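Local structure of pngf-ii (Elizabethkingia meningoseptica, 4R4X) at residues 318-323 with 464-469; 242-247 with 309-314; 236-241 with 302-307; 456-461 with 487-492. The protein acts as a peptide:N-glycosidase, an enzyme class that releases N-linked glycans from glycoproteins by hydrolysing the bond between the glycan and its asparagine. All blocks are in the same frame, centred on the assembly; numbering follows the deposited sequence.

All four contacts sit at one end of the region matching the PNGase F families. Interaction 3 is the core contact: every residue that touches is buried, and strands from two different sheets pack there with apolar groups, one glutamine and one water. The other three join loops. Interaction 2 lies at the surface and relies on aromatic rings against backbone, while interaction 1, partly buried, adds a hydrogen bond across the contact. Interactions 1, 2 and 3 all draw on the chain from strand 297-303 to strand 326-331. Interactions 1 and 4 share the long loop before strand 493-504, and only interaction 4 has a covalent link; salt-bridged arginines occur within segments of interactions 2 and 4.

Interaction 1 (318-323 with 464-469)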
loop_
_atom_site.group_PDB
_atom_site.type_symbol
_atom_site.label_atom_id
_atom_site.label_comp_id
_atom_site.label_asym_id
_atom_site.label_seq_id
_atom_site.Cartn_x
_atom_site.Cartn_y
_atom_site.Cartn_z
ATOM N N LYS A 318 -7.831 -32.512 -7.639
ATOM C CA LYS A 318 -9.217 -32.204 -8.061
ATOM C C LYS A 318 -9.803 -31.069 -7.236
ATOM O O LYS A 318 -9.742 -31.102 -6.009
ATOM C CB LYS A 318 -10.151 -33.412 -7.936
ATOM C CG LYS A 318 -11.525 -33.181 -8.540
ATOM C CD LYS A 318 -12.383 -34.436 -8.542
ATOM C CE LYS A 318 -13.754 -34.178 -9.151
ATOM N NZ LYS A 318 -14.565 -35.433 -9.035
ATOM N N GLY A 319 -10.370 -30.084 -7.927
ATOM C CA GLY A 319 -11.095 -28.967 -7.305
ATOM C C GLY A 319 -10.213 -27.860 -6.756
ATOM O O GLY A 319 -10.709 -26.947 -6.094
ATOM N N LYS A 320 -8.907 -27.948 -6.995
ATOM C CA LYS A 320 -7.967 -26.954 -6.459
ATOM C C LYS A 320 -7.333 -26.192 -7.608
ATOM O O LYS A 320 -6.527 -26.731 -8.325
ATOM C CB LYS A 320 -6.937 -27.595 -5.528
ATOM C CG LYS A 320 -7.558 -27.847 -4.157
ATOM C CD LYS A 320 -6.640 -28.468 -3.159
ATOM C CE LYS A 320 -7.352 -28.572 -1.820
ATOM N NZ LYS A 320 -8.375 -29.644 -1.829
ATOM N N ASN A 321 -7.757 -24.951 -7.797
ATOM C CA ASN A 321 -7.212 -24.104 -8.861
ATOM C C ASN A 321 -6.294 -23.099 -8.192
ATOM O O ASN A 321 -6.744 -22.212 -7.485
ATOM C CB ASN A 321 -8.324 -23.411 -9.633
ATOM C CG ASN A 321 -9.241 -24.393 -10.342
ATOM O OD1 ASN A 321 -8.790 -25.280 -11.066
ATOM N ND2 ASN A 321 -10.543 -24.232 -10.143
ATOM N N TRP A 322 -4.995 -23.298 -8.378
ATOM C CA TRP A 322 -3.992 -22.580 -7.602
ATOM C C TRP A 322 -3.912 -21.153 -8.065
ATOM O O TRP A 322 -4.116 -20.846 -9.246
ATOM C CB TRP A 322 -2.603 -23.239 -7.735
ATOM C CG TRP A 322 -2.597 -24.727 -7.487
ATOM C CD1 TRP A 322 -2.323 -25.702 -8.402
ATOM C CD2 TRP A 322 -2.886 -25.417 -6.246
ATOM N NE1 TRP A 322 -2.402 -26.939 -7.812
ATOM C CE2 TRP A 322 -2.759 -26.794 -6.498
ATOM C CE3 TRP A 322 -3.208 -24.999 -4.952
ATOM C CZ2 TRP A 322 -2.956 -27.758 -5.513
ATOM C CZ3 TRP A 322 -3.413 -25.960 -3.974
ATOM C CH2 TRP A 322 -3.279 -27.319 -4.258
ATOM N N HIS A 323 -3.611 -20.272 -7.125
ATOM C CA HIS A 323 -3.341 -18.893 -7.479
ATOM C C HIS A 323 -1.962 -18.774 -8.103
ATOM O O HIS A 323 -1.127 -19.664 -7.957
ATOM C CB HIS A 323 -3.419 -17.995 -6.251
ATOM C CG HIS A 323 -4.760 -17.977 -5.620
ATOM N ND1 HIS A 323 -5.915 -17.764 -6.344
ATOM C CD2 HIS A 323 -5.142 -18.168 -4.338
ATOM C CE1 HIS A 323 -6.951 -17.802 -5.520
ATOM N NE2 HIS A 323 -6.503 -18.021 -4.296
ATOM N N TYR A 464 -5.932 -20.377 3.163
ATOM C CA TYR A 464 -4.976 -19.923 2.152
ATOM C C TYR A 464 -4.485 -21.105 1.311
ATOM O O TYR A 464 -3.459 -21.022 0.620
ATOM C CB TYR A 464 -3.807 -19.143 2.808
ATOM C CG TYR A 464 -4.369 -18.141 3.796
ATOM C CD1 TYR A 464 -5.087 -17.040 3.374
ATOM C CD2 TYR A 464 -4.278 -18.376 5.141
ATOM C CE1 TYR A 464 -5.695 -16.181 4.290
ATOM C CE2 TYR A 464 -4.867 -17.537 6.067
ATOM C CZ TYR A 464 -5.568 -16.445 5.654
ATOM O OH TYR A 464 -6.152 -15.647 6.638
ATOM N N ARG A 465 -5.252 -22.186 1.357
ATOM C CA ARG A 465 -4.878 -23.448 0.696
ATOM C C ARG A 465 -4.497 -23.285 -0.780
ATOM O O ARG A 465 -3.541 -23.920 -1.245
ATOM C CB ARG A 465 -6.022 -24.457 0.857
ATOM C CG ARG A 465 -5.740 -25.824 0.279
ATOM C CD ARG A 465 -4.736 -26.586 1.121
ATOM N NE ARG A 465 -4.365 -27.863 0.516
ATOM C CZ ARG A 465 -3.374 -28.051 -0.349
ATOM N NH1 ARG A 465 -2.625 -27.043 -0.779
ATOM N NH2 ARG A 465 -3.147 -29.280 -0.803
ATOM N N LEU A 466 -5.204 -22.418 -1.502
ATOM C CA LEU A 466 -5.025 -22.285 -2.949
ATOM C C LEU A 466 -3.754 -21.510 -3.336
ATOM O O LEU A 466 -3.390 -21.434 -4.520
ATOM C CB LEU A 466 -6.258 -21.642 -3.589
ATOM C CG LEU A 466 -7.559 -22.449 -3.534
ATOM C CD1 LEU A 466 -8.710 -21.689 -4.193
ATOM C CD2 LEU A 466 -7.389 -23.833 -4.146
ATOM N N PHE A 467 -3.095 -20.924 -2.343
ATOM C CA PHE A 467 -1.771 -20.326 -2.556
ATOM C C PHE A 467 -0.649 -21.368 -2.433
ATOM O O PHE A 467 0.503 -21.044 -2.690
ATOM C CB PHE A 467 -1.506 -19.184 -1.567
ATOM C CG PHE A 467 -2.424 -18.007 -1.729
ATOM C CD1 PHE A 467 -2.110 -16.964 -2.613
ATOM C CD2 PHE A 467 -3.621 -17.934 -1.020
ATOM C CE1 PHE A 467 -2.956 -15.890 -2.772
ATOM C CE2 PHE A 467 -4.472 -16.855 -1.175
ATOM C CZ PHE A 467 -4.126 -15.802 -2.035
ATOM N N ASN A 468 -0.989 -22.615 -2.058
ATOM C CA ASN A 468 0.010 -23.564 -1.545
ATOM C C ASN A 468 0.050 -24.902 -2.301
ATOM O O ASN A 468 -0.125 -25.963 -1.698
ATOM C CB ASN A 468 -0.249 -23.845 -0.046
ATOM C CG ASN A 468 0.194 -22.693 0.871
ATOM O OD1 ASN A 468 1.372 -22.562 1.205
ATOM N ND2 ASN A 468 -0.740 -21.880 1.282
ATOM N N PRO A 469 0.322 -24.868 -3.611
ATOM C CA PRO A 469 0.303 -26.122 -4.358
ATOM C C PRO A 469 1.242 -27.235 -3.861
ATOM O O PRO A 469 0.853 -28.401 -3.894
ATOM C CB PRO A 469 0.650 -25.684 -5.790
ATOM C CG PRO A 469 1.395 -24.396 -5.637
ATOM C CD PRO A 469 0.735 -23.732 -4.453
#
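Arg-465 reaches Trp-322 with two parts. Its carbonyl O lies at the indole edge, 3.4 Å from Trp-322 CZ3, while NH1 comes to 3.5 Å from the same CZ3, with the guanidinium and ring planes 38° apart. A bend at chi2 swings the arginine chain across that of Lys-320, whose CD lies over one face of the guanidinium, toward its rim. Leu-466 follows with the one hydrogen bond across the contact, His-323 N to Leu-466 O at 2.9 Å and nearly straight (168°); the same oxygen is met by Trp-322 CA-H. Leu-466 CD2 packs 3.9 Å from Lys-320 CA. Phe-467 offers a ring face to the edge of His-323, an edge-to-face pair with CD2 of the histidine over the centre of the phenyl and 4.3 Å between ring centroids. Asn-468 turns away, giving OD1 to Phe-306 N. At Pro-469 the CA stands almost on the normal of the Trp-322 six-membered ring, 3.5 Å from its centroid, a CH-pi contact, while Trp-322 NE1 bonds to Ile-315 O. A 3-10 turn in the loop between strands 449-454 and 493-504 meets the loop joining strands 297-303 and 326-331.

Interaction 2 (242-247 with 309-314)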
loop_
_atom_site.group_PDB
_atom_site.type_symbol
_atom_site.label_atom_id
_atom_site.label_comp_id
_atom_site.label_asym_id
_atom_site.label_seq_id
_atom_site.Cartn_x
_atom_site.Cartn_y
_atom_site.Cartn_z
ATOM N N GLY A 242 11.098 -22.134 -8.301
ATOM C CA GLY A 242 11.728 -23.419 -8.087
ATOM C C GLY A 242 11.641 -23.941 -6.676
ATOM O O GLY A 242 11.531 -25.142 -6.475
ATOM N N ASP A 243 11.698 -23.051 -5.689
ATOM C CA ASP A 243 11.679 -23.467 -4.296
ATOM C C ASP A 243 10.274 -23.972 -3.947
ATOM O O ASP A 243 9.298 -23.300 -4.231
ATOM C CB ASP A 243 12.078 -22.274 -3.412
ATOM C CG ASP A 243 12.225 -22.629 -1.933
ATOM O OD1 ASP A 243 12.172 -23.819 -1.569
ATOM O OD2 ASP A 243 12.395 -21.688 -1.116
ATOM N N ALA A 244 10.179 -25.140 -3.326
ATOM C CA ALA A 244 8.897 -25.735 -2.956
ATOM C C ALA A 244 8.379 -25.317 -1.570
ATOM O O ALA A 244 7.224 -25.579 -1.252
ATOM C CB ALA A 244 9.005 -27.251 -2.998
ATOM N N TYR A 245 9.222 -24.692 -0.754
ATOM C CA TYR A 245 8.955 -24.588 0.682
ATOM C C TYR A 245 8.379 -23.270 1.168
ATOM O O TYR A 245 8.388 -22.266 0.461
ATOM C CB TYR A 245 10.226 -24.947 1.460
ATOM C CG TYR A 245 10.638 -26.379 1.246
ATOM C CD1 TYR A 245 10.026 -27.406 1.946
ATOM C CD2 TYR A 245 11.625 -26.710 0.324
ATOM C CE1 TYR A 245 10.393 -28.730 1.751
ATOM C CE2 TYR A 245 12.003 -28.030 0.114
ATOM C CZ TYR A 245 11.381 -29.035 0.830
ATOM O OH TYR A 245 11.756 -30.337 0.638
ATOM N N ASP A 246 7.852 -23.320 2.395
ATOM C CA ASP A 246 7.234 -22.172 3.065
ATOM C C ASP A 246 8.296 -21.401 3.871
ATOM O O ASP A 246 8.620 -21.741 5.028
ATOM C CB ASP A 246 6.045 -22.583 3.949
ATOM C CG ASP A 246 6.399 -23.606 5.030
ATOM O OD1 ASP A 246 7.302 -24.445 4.824
ATOM O OD2 ASP A 246 5.741 -23.574 6.115
ATOM N N ARG A 247 8.821 -20.351 3.255
ATOM C CA ARG A 247 10.033 -19.712 3.754
ATOM C C ARG A 247 9.734 -18.462 4.564
ATOM O O ARG A 247 8.747 -17.783 4.331
ATOM C CB ARG A 247 10.951 -19.308 2.597
ATOM C CG ARG A 247 11.342 -20.444 1.684
ATOM C CD ARG A 247 12.044 -21.600 2.400
ATOM N NE ARG A 247 12.731 -22.444 1.417
ATOM C CZ ARG A 247 13.531 -23.460 1.726
ATOM N NH1 ARG A 247 13.761 -23.779 2.991
ATOM N NH2 ARG A 247 14.111 -24.160 0.755
ATOM N N GLY A 309 3.046 -20.780 -8.182
ATOM C CA GLY A 309 3.407 -20.439 -9.534
ATOM C C GLY A 309 4.164 -21.582 -10.150
ATOM O O GLY A 309 3.622 -22.293 -10.996
ATOM N N HIS A 310 5.386 -21.799 -9.677
ATOM C CA HIS A 310 6.262 -22.822 -10.255
ATOM C C HIS A 310 5.657 -24.221 -10.259
ATOM O O HIS A 310 5.743 -24.946 -11.257
ATOM C CB HIS A 310 7.601 -22.858 -9.547
ATOM C CG HIS A 310 8.604 -23.751 -10.210
ATOM N ND1 HIS A 310 9.380 -23.340 -11.274
ATOM C CD2 HIS A 310 8.950 -25.037 -9.963
ATOM C CE1 HIS A 310 10.159 -24.339 -11.658
ATOM N NE2 HIS A 310 9.928 -25.372 -10.866
ATOM N N PHE A 311 5.051 -24.607 -9.147
ATOM C CA PHE A 311 4.489 -25.927 -9.040
ATOM C C PHE A 311 3.011 -26.069 -9.465
ATOM O O PHE A 311 2.467 -27.151 -9.342
ATOM C CB PHE A 311 4.675 -26.415 -7.595
ATOM C CG PHE A 311 6.106 -26.689 -7.246
ATOM C CD1 PHE A 311 6.943 -25.677 -6.842
ATOM C CD2 PHE A 311 6.626 -27.975 -7.354
ATOM C CE1 PHE A 311 8.281 -25.930 -6.545
ATOM C CE2 PHE A 311 7.958 -28.245 -7.059
ATOM C CZ PHE A 311 8.789 -27.213 -6.645
ATOM N N ASN A 312 2.368 -25.017 -9.958
ATOM C CA ASN A 312 0.917 -25.044 -10.224
ATOM C C ASN A 312 0.502 -26.118 -11.226
ATOM O O ASN A 312 -0.463 -26.841 -10.990
ATOM C CB ASN A 312 0.408 -23.705 -10.739
ATOM C CG ASN A 312 0.401 -22.621 -9.670
ATOM O OD1 ASN A 312 0.959 -22.792 -8.605
ATOM N ND2 ASN A 312 -0.217 -21.511 -9.975
ATOM N N GLU A 313 1.208 -26.199 -12.344
ATOM C CA GLU A 313 0.875 -27.206 -13.378
ATOM C C GLU A 313 1.388 -28.593 -13.000
ATOM O O GLU A 313 0.888 -29.593 -13.509
ATOM C CB GLU A 313 1.379 -26.783 -14.769
ATOM C CG GLU A 313 0.845 -25.434 -15.236
ATOM C CD GLU A 313 1.062 -25.145 -16.725
ATOM O OE1 GLU A 313 0.303 -24.309 -17.267
ATOM O OE2 GLU A 313 1.962 -25.745 -17.365
ATOM N N LYS A 314 2.361 -28.660 -12.099
ATOM C CA LYS A 314 2.972 -29.929 -11.688
ATOM C C LYS A 314 2.160 -30.714 -10.680
ATOM O O LYS A 314 2.319 -31.920 -10.568
ATOM C CB LYS A 314 4.329 -29.699 -11.014
ATOM C CG LYS A 314 5.308 -28.854 -11.800
ATOM C CD LYS A 314 6.725 -29.336 -11.545
ATOM C CE LYS A 314 7.726 -28.206 -11.608
ATOM N NZ LYS A 314 7.515 -27.345 -12.804
#
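His-310 and Gly-242 meet ring to backbone. With CG set opposite the main-chain N (chi1 -172°), the imidazole of His-310 presents a face to the glycine, whose CA stands 3.7 Å from the ring centroid and 8° off the normal, a CH-pi contact. The next ring is set differently: Phe-311 has CG beside its own N (chi1 -69°) and directs its far rim at the glycine carbonyl, so that CE1 comes to 3.3 Å from Gly-242 O near the ring plane. CZ of the same phenyl touches Ala-244 CB at 3.7 Å. Within its own segment, CD2 of His-310 lies over the phenyl face. The opposing loop is stiffened by Asp-243, which accepts NE and NH2 of Arg-247 side-on, one to each oxygen; NE to OD2 is 2.7 Å. OD1 also takes the N of Tyr-245, forming an Asx turn, and OD2 a bond from His-358 NE2. No hydrogen bond crosses between the segments, so this surface contact between two loops rests on ring packing and probably on weak attraction between aromatic C-H groups and a carbonyl oxygen.

Interaction 3 (236-241 with 302-307); sequences LKQKSN and FFTPFG
Gln-238 and Pro-305 face each other across the interior of a beta-sandwich, consistent with the jelly-roll architecture of PNGase F: strand 231-240 belongs to one antiparallel sheet, strand 297-303 to another. The two segments run 27° apart and converge, their CA atoms closing from 9.6 Å between Leu-236 and Phe-302 to 5.2 Å between Ser-240 and Gly-307. At the wide end the packing is looser: Leu-236 lays CD2 over one face of the Phe-302 ring, offset toward the rim, and CD1 stays 4.1 Å from Phe-302 CZ. Further along it tightens. Gln-238 extends and then bends at chi2 (-86°), which brings OE1 to 3.3 Å from Pro-305 CD and sets the amide beside Thr-304. That buried amide is well supplied, with OE1 bonded to Thr-326 OG1 and NE2 to His-358 ND1. Ser-240 CB sits 3.7 Å from Gly-307 C, while its OG bonds to Asp-243 O. On the outer side of the strand, by contrast, Lys-237 is exposed and Lys-239 NZ reaches Asn-241 OD1. Between the segments one water accepts from Gln-238 NE2 at 3.0 Å and donates to Pro-305 O at 2.9 Å.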
loop_
_atom_site.group_PDB
_atom_site.type_symbol
_atom_site.label_atom_id
_atom_site.label_comp_id
_atom_site.label_asym_id
_atom_site.label_seq_id
_atom_site.Cartn_x
_atom_site.Cartn_y
_atom_site.Cartn_z
ATOM N N LEU A 236 4.385 -6.100 -1.478
ATOM C CA LEU A 236 5.267 -7.095 -2.053
ATOM C C LEU A 236 4.427 -8.126 -2.795
ATOM O O LEU A 236 3.339 -8.517 -2.316
ATOM C CB LEU A 236 6.080 -7.779 -0.943
ATOM C CG LEU A 236 7.094 -8.811 -1.478
ATOM C CD1 LEU A 236 8.444 -8.693 -0.808
ATOM C CD2 LEU A 236 6.564 -10.214 -1.352
ATOM N N LYS A 237 4.922 -8.558 -3.953
ATOM C CA LYS A 237 4.299 -9.641 -4.711
ATOM C C LYS A 237 5.354 -10.717 -4.872
ATOM O O LYS A 237 6.515 -10.413 -5.081
ATOM C CB LYS A 237 3.831 -9.164 -6.095
ATOM C CG LYS A 237 2.922 -7.958 -6.137
ATOM C CD LYS A 237 1.585 -8.175 -5.441
ATOM C CE LYS A 237 0.707 -6.921 -5.557
ATOM N NZ LYS A 237 0.319 -6.654 -6.976
ATOM N N GLN A 238 4.976 -11.975 -4.735
ATOM C CA GLN A 238 5.949 -13.073 -4.686
ATOM C C GLN A 238 5.442 -14.284 -5.456
ATOM O O GLN A 238 4.252 -14.522 -5.507
ATOM C CB GLN A 238 6.202 -13.471 -3.224
ATOM C CG GLN A 238 7.032 -14.722 -2.982
ATOM C CD GLN A 238 6.235 -16.021 -2.986
ATOM O OE1 GLN A 238 5.040 -16.041 -2.713
ATOM N NE2 GLN A 238 6.906 -17.116 -3.273
ATOM N N LYS A 239 6.367 -15.042 -6.040
ATOM C CA LYS A 239 6.116 -16.401 -6.488
ATOM C C LYS A 239 7.383 -17.225 -6.411
ATOM O O LYS A 239 8.485 -16.679 -6.304
ATOM C CB LYS A 239 5.587 -16.419 -7.918
ATOM C CG LYS A 239 6.637 -16.139 -8.980
ATOM C CD LYS A 239 5.963 -16.084 -10.344
ATOM C CE LYS A 239 6.881 -15.547 -11.423
ATOM N NZ LYS A 239 7.674 -16.634 -12.052
ATOM N N SER A 240 7.210 -18.541 -6.463
ATOM C CA SER A 240 8.321 -19.475 -6.544
ATOM C C SER A 240 8.844 -19.557 -7.969
ATOM O O SER A 240 8.059 -19.600 -8.913
ATOM C CB SER A 240 7.920 -20.891 -6.095
ATOM O OG SER A 240 8.969 -21.831 -6.329
ATOM N N ASN A 241 10.173 -19.581 -8.087
ATOM C CA ASN A 241 10.888 -19.928 -9.313
ATOM C C ASN A 241 11.596 -21.267 -9.177
ATOM O O ASN A 241 12.622 -21.501 -9.833
ATOM C CB ASN A 241 11.956 -18.866 -9.643
ATOM C CG ASN A 241 11.388 -17.633 -10.312
ATOM O OD1 ASN A 241 10.186 -17.491 -10.530
ATOM N ND2 ASN A 241 12.270 -16.722 -10.648
ATOM N N PHE A 302 6.675 -11.827 6.621
ATOM C CA PHE A 302 5.772 -12.627 5.808
ATOM C C PHE A 302 6.339 -14.024 5.633
ATOM O O PHE A 302 7.535 -14.273 5.854
ATOM C CB PHE A 302 5.480 -11.973 4.434
ATOM C CG PHE A 302 6.670 -11.916 3.500
ATOM C CD1 PHE A 302 7.618 -10.892 3.608
ATOM C CD2 PHE A 302 6.840 -12.870 2.492
ATOM C CE1 PHE A 302 8.718 -10.844 2.758
ATOM C CE2 PHE A 302 7.945 -12.827 1.639
ATOM C CZ PHE A 302 8.883 -11.814 1.765
ATOM N N PHE A 303 5.467 -14.949 5.244
ATOM C CA PHE A 303 5.898 -16.302 4.979
ATOM C C PHE A 303 5.441 -16.688 3.602
ATOM O O PHE A 303 4.285 -16.480 3.269
ATOM C CB PHE A 303 5.366 -17.221 6.061
ATOM C CG PHE A 303 5.995 -16.940 7.386
ATOM C CD1 PHE A 303 5.520 -15.914 8.178
ATOM C CD2 PHE A 303 7.154 -17.595 7.751
ATOM C CE1 PHE A 303 6.162 -15.561 9.358
ATOM C CE2 PHE A 303 7.788 -17.282 8.952
ATOM C CZ PHE A 303 7.306 -16.243 9.746
ATOM N N THR A 304 6.342 -17.237 2.795
ATOM C CA THR A 304 5.945 -17.701 1.450
ATOM C C THR A 304 5.052 -18.924 1.559
ATOM O O THR A 304 5.153 -19.716 2.508
ATOM C CB THR A 304 7.115 -18.019 0.493
ATOM O OG1 THR A 304 7.751 -19.251 0.870
ATOM C CG2 THR A 304 8.121 -16.902 0.444
ATOM N N PRO A 305 4.136 -19.069 0.604
ATOM C CA PRO A 305 3.414 -20.299 0.539
ATOM C C PRO A 305 4.318 -21.398 -0.029
ATOM O O PRO A 305 5.466 -21.136 -0.327
ATOM C CB PRO A 305 2.235 -19.938 -0.360
ATOM C CG PRO A 305 2.799 -18.954 -1.311
ATOM C CD PRO A 305 3.781 -18.163 -0.502
ATOM N N PHE A 306 3.822 -22.623 -0.095
ATOM C CA PHE A 306 4.565 -23.726 -0.682
ATOM C C PHE A 306 4.479 -23.714 -2.215
ATOM O O PHE A 306 3.466 -24.112 -2.784
ATOM C CB PHE A 306 3.992 -25.035 -0.196
ATOM C CG PHE A 306 4.256 -25.356 1.250
ATOM C CD1 PHE A 306 5.376 -26.095 1.622
ATOM C CD2 PHE A 306 3.334 -25.026 2.224
ATOM C CE1 PHE A 306 5.571 -26.472 2.946
ATOM C CE2 PHE A 306 3.538 -25.372 3.543
ATOM C CZ PHE A 306 4.654 -26.095 3.907
ATOM N N GLY A 307 5.515 -23.205 -2.860
ATOM C CA GLY A 307 5.759 -23.387 -4.303
ATOM C C GLY A 307 4.827 -22.743 -5.306
ATOM O O GLY A 307 4.629 -23.263 -6.437
HETATM O O HOH W 1 6.040 -19.909 -2.855
#

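Interaction 4 (456-461 with 487-492)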
loop_
_atom_site.group_PDB
_atom_site.type_symbol
_atom_site.label_atom_id
_atom_site.label_comp_id
_atom_site.label_asym_id
_atom_site.label_seq_id
_atom_site.Cartn_x
_atom_site.Cartn_y
_atom_site.Cartn_z
ATOM N N PRO A 456 0.819 -16.129 21.083
ATOM C CA PRO A 456 0.623 -15.841 19.665
ATOM C C PRO A 456 0.201 -17.124 18.942
ATOM O O PRO A 456 0.860 -18.159 19.078
ATOM C CB PRO A 456 1.999 -15.375 19.199
ATOM C CG PRO A 456 2.867 -15.247 20.406
ATOM C CD PRO A 456 2.249 -16.130 21.442
ATOM N N TRP A 457 -0.908 -17.067 18.221
ATOM C CA TRP A 457 -1.513 -18.286 17.679
ATOM C C TRP A 457 -2.439 -17.935 16.518
ATOM O O TRP A 457 -3.211 -17.003 16.636
ATOM C CB TRP A 457 -2.299 -19.031 18.776
ATOM C CG TRP A 457 -2.596 -20.471 18.424
ATOM C CD1 TRP A 457 -3.829 -21.037 18.238
ATOM C CD2 TRP A 457 -1.643 -21.504 18.193
ATOM N NE1 TRP A 457 -3.702 -22.373 17.929
ATOM C CE2 TRP A 457 -2.367 -22.687 17.897
ATOM C CE3 TRP A 457 -0.250 -21.567 18.256
ATOM C CZ2 TRP A 457 -1.735 -23.898 17.613
ATOM C CZ3 TRP A 457 0.382 -22.784 17.958
ATOM C CH2 TRP A 457 -0.367 -23.925 17.649
ATOM N N ARG A 458 -2.321 -18.669 15.409
ATOM C CA ARG A 458 -3.173 -18.479 14.215
ATOM C C ARG A 458 -3.898 -19.793 13.919
ATOM O O ARG A 458 -3.264 -20.821 13.820
ATOM C CB ARG A 458 -2.332 -18.140 12.979
ATOM C CG ARG A 458 -1.604 -16.792 13.001
ATOM C CD ARG A 458 -2.385 -15.632 12.452
ATOM N NE ARG A 458 -2.790 -15.789 11.048
ATOM C CZ ARG A 458 -2.131 -15.336 9.985
ATOM N NH1 ARG A 458 -0.987 -14.692 10.099
ATOM N NH2 ARG A 458 -2.630 -15.564 8.785
ATOM N N THR A 459 -5.215 -19.730 13.764
ATOM C CA THR A 459 -6.076 -20.873 13.501
ATOM C C THR A 459 -6.840 -20.769 12.162
ATOM O O THR A 459 -7.772 -21.553 11.898
ATOM C CB THR A 459 -7.089 -21.030 14.667
ATOM O OG1 THR A 459 -7.754 -19.786 14.917
ATOM C CG2 THR A 459 -6.371 -21.452 15.921
ATOM N N ASP A 460 -6.386 -19.866 11.291
ATOM C CA ASP A 460 -7.049 -19.570 9.999
ATOM C C ASP A 460 -6.274 -20.082 8.788
ATOM O O ASP A 460 -6.592 -19.709 7.642
ATOM C CB ASP A 460 -7.240 -18.051 9.829
ATOM C CG ASP A 460 -5.915 -17.257 9.887
ATOM O OD1 ASP A 460 -5.094 -17.525 10.779
ATOM O OD2 ASP A 460 -5.708 -16.355 9.046
ATOM N N CYS A 461 -5.229 -20.885 9.019
ATOM C CA CYS A 461 -4.266 -21.202 7.945
ATOM C C CYS A 461 -4.900 -21.971 6.784
ATOM O O CYS A 461 -4.469 -21.818 5.644
ATOM C CB CYS A 461 -3.011 -21.901 8.490
ATOM S SG CYS A 461 -2.112 -20.954 9.778
ATOM N N ASN A 487 1.698 -18.023 15.217
ATOM C CA ASN A 487 1.536 -16.653 14.738
ATOM C C ASN A 487 1.908 -16.435 13.286
ATOM O O ASN A 487 2.146 -15.296 12.863
ATOM C CB ASN A 487 2.239 -15.626 15.626
ATOM C CG ASN A 487 1.471 -14.317 15.723
ATOM O OD1 ASN A 487 0.246 -14.303 15.645
ATOM N ND2 ASN A 487 2.185 -13.214 15.915
ATOM N N TRP A 488 1.880 -17.504 12.500
ATOM C CA TRP A 488 2.011 -17.338 11.060
ATOM C C TRP A 488 1.310 -18.400 10.267
ATOM O O TRP A 488 1.062 -19.463 10.779
ATOM C CB TRP A 488 3.464 -17.307 10.667
ATOM C CG TRP A 488 4.325 -18.476 11.078
ATOM C CD1 TRP A 488 4.839 -18.733 12.317
ATOM C CD2 TRP A 488 4.871 -19.478 10.203
ATOM N NE1 TRP A 488 5.650 -19.838 12.273
ATOM C CE2 TRP A 488 5.675 -20.322 10.989
ATOM C CE3 TRP A 488 4.721 -19.760 8.845
ATOM C CZ2 TRP A 488 6.350 -21.404 10.458
ATOM C CZ3 TRP A 488 5.401 -20.856 8.315
ATOM C CH2 TRP A 488 6.210 -21.648 9.113
ATOM N N CYS A 489 0.982 -18.084 9.015
ATOM C CA CYS A 489 0.428 -19.075 8.077
ATOM C C CYS A 489 1.180 -18.922 6.765
ATOM O O CYS A 489 1.313 -17.797 6.268
ATOM C CB CYS A 489 -1.059 -18.819 7.776
ATOM S SG CYS A 489 -2.249 -18.999 9.126
ATOM N N PRO A 490 1.597 -20.036 6.152
ATOM C CA PRO A 490 2.248 -19.894 4.841
ATOM C C PRO A 490 1.374 -19.133 3.824
ATOM O O PRO A 490 0.222 -19.513 3.580
ATOM C CB PRO A 490 2.470 -21.339 4.412
ATOM C CG PRO A 490 2.569 -22.106 5.686
ATOM C CD PRO A 490 1.616 -21.427 6.633
ATOM N N GLY A 491 1.934 -18.085 3.233
ATOM C CA GLY A 491 1.244 -17.266 2.237
ATOM C C GLY A 491 0.712 -15.949 2.791
ATOM O O GLY A 491 0.011 -15.221 2.097
ATOM N N THR A 492 1.036 -15.635 4.045
ATOM C CA THR A 492 0.471 -14.455 4.695
ATOM C C THR A 492 1.501 -13.656 5.503
ATOM O O THR A 492 2.571 -14.154 5.913
ATOM C CB THR A 492 -0.749 -14.771 5.631
ATOM O OG1 THR A 492 -0.326 -15.529 6.788
ATOM C CG2 THR A 492 -1.867 -15.523 4.884
HETATM O O HOH W 2 -1.711 -14.171 17.726
#
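In Cys-461 and Cys-489 alike the sulfur stands opposite the carbonyl carbon (chi1 -57° and -65°), which aims the two SG atoms at each other in a left-handed disulfide with chi3 -76°. The bond ties the two ends of the long loop between strands 449-454 and 493-504. Arg-458, folded back by bends at chi2 and chi3, lays a guanidinium face over the sulfur, with NH2 3.5 Å from Cys-489 SG. The same NH2 bonds to Thr-492 OG1 at 3.0 Å; OG1 donates to Cys-489 O, across the type II turn. Asp-460 is gripped side-on, NE to OD1 at 2.9 Å and NH2 to OD2, with OD2 also hydrogen-bonded to Tyr-464 OH, and Ile-493 O takes NH1. Gly-491 and Thr-492 form a G1 bulge opposite Phe-303. A water links Trp-457 N to Asn-487 OD1, while ND2 of Asn-487 bonds to Thr-425 O, and Pro-456 CB packs on Asn-487 CB. Arg-458 CG lies 3.6 Å from the backbone N of Trp-488, a buried atom with no hydrogen-bond partner.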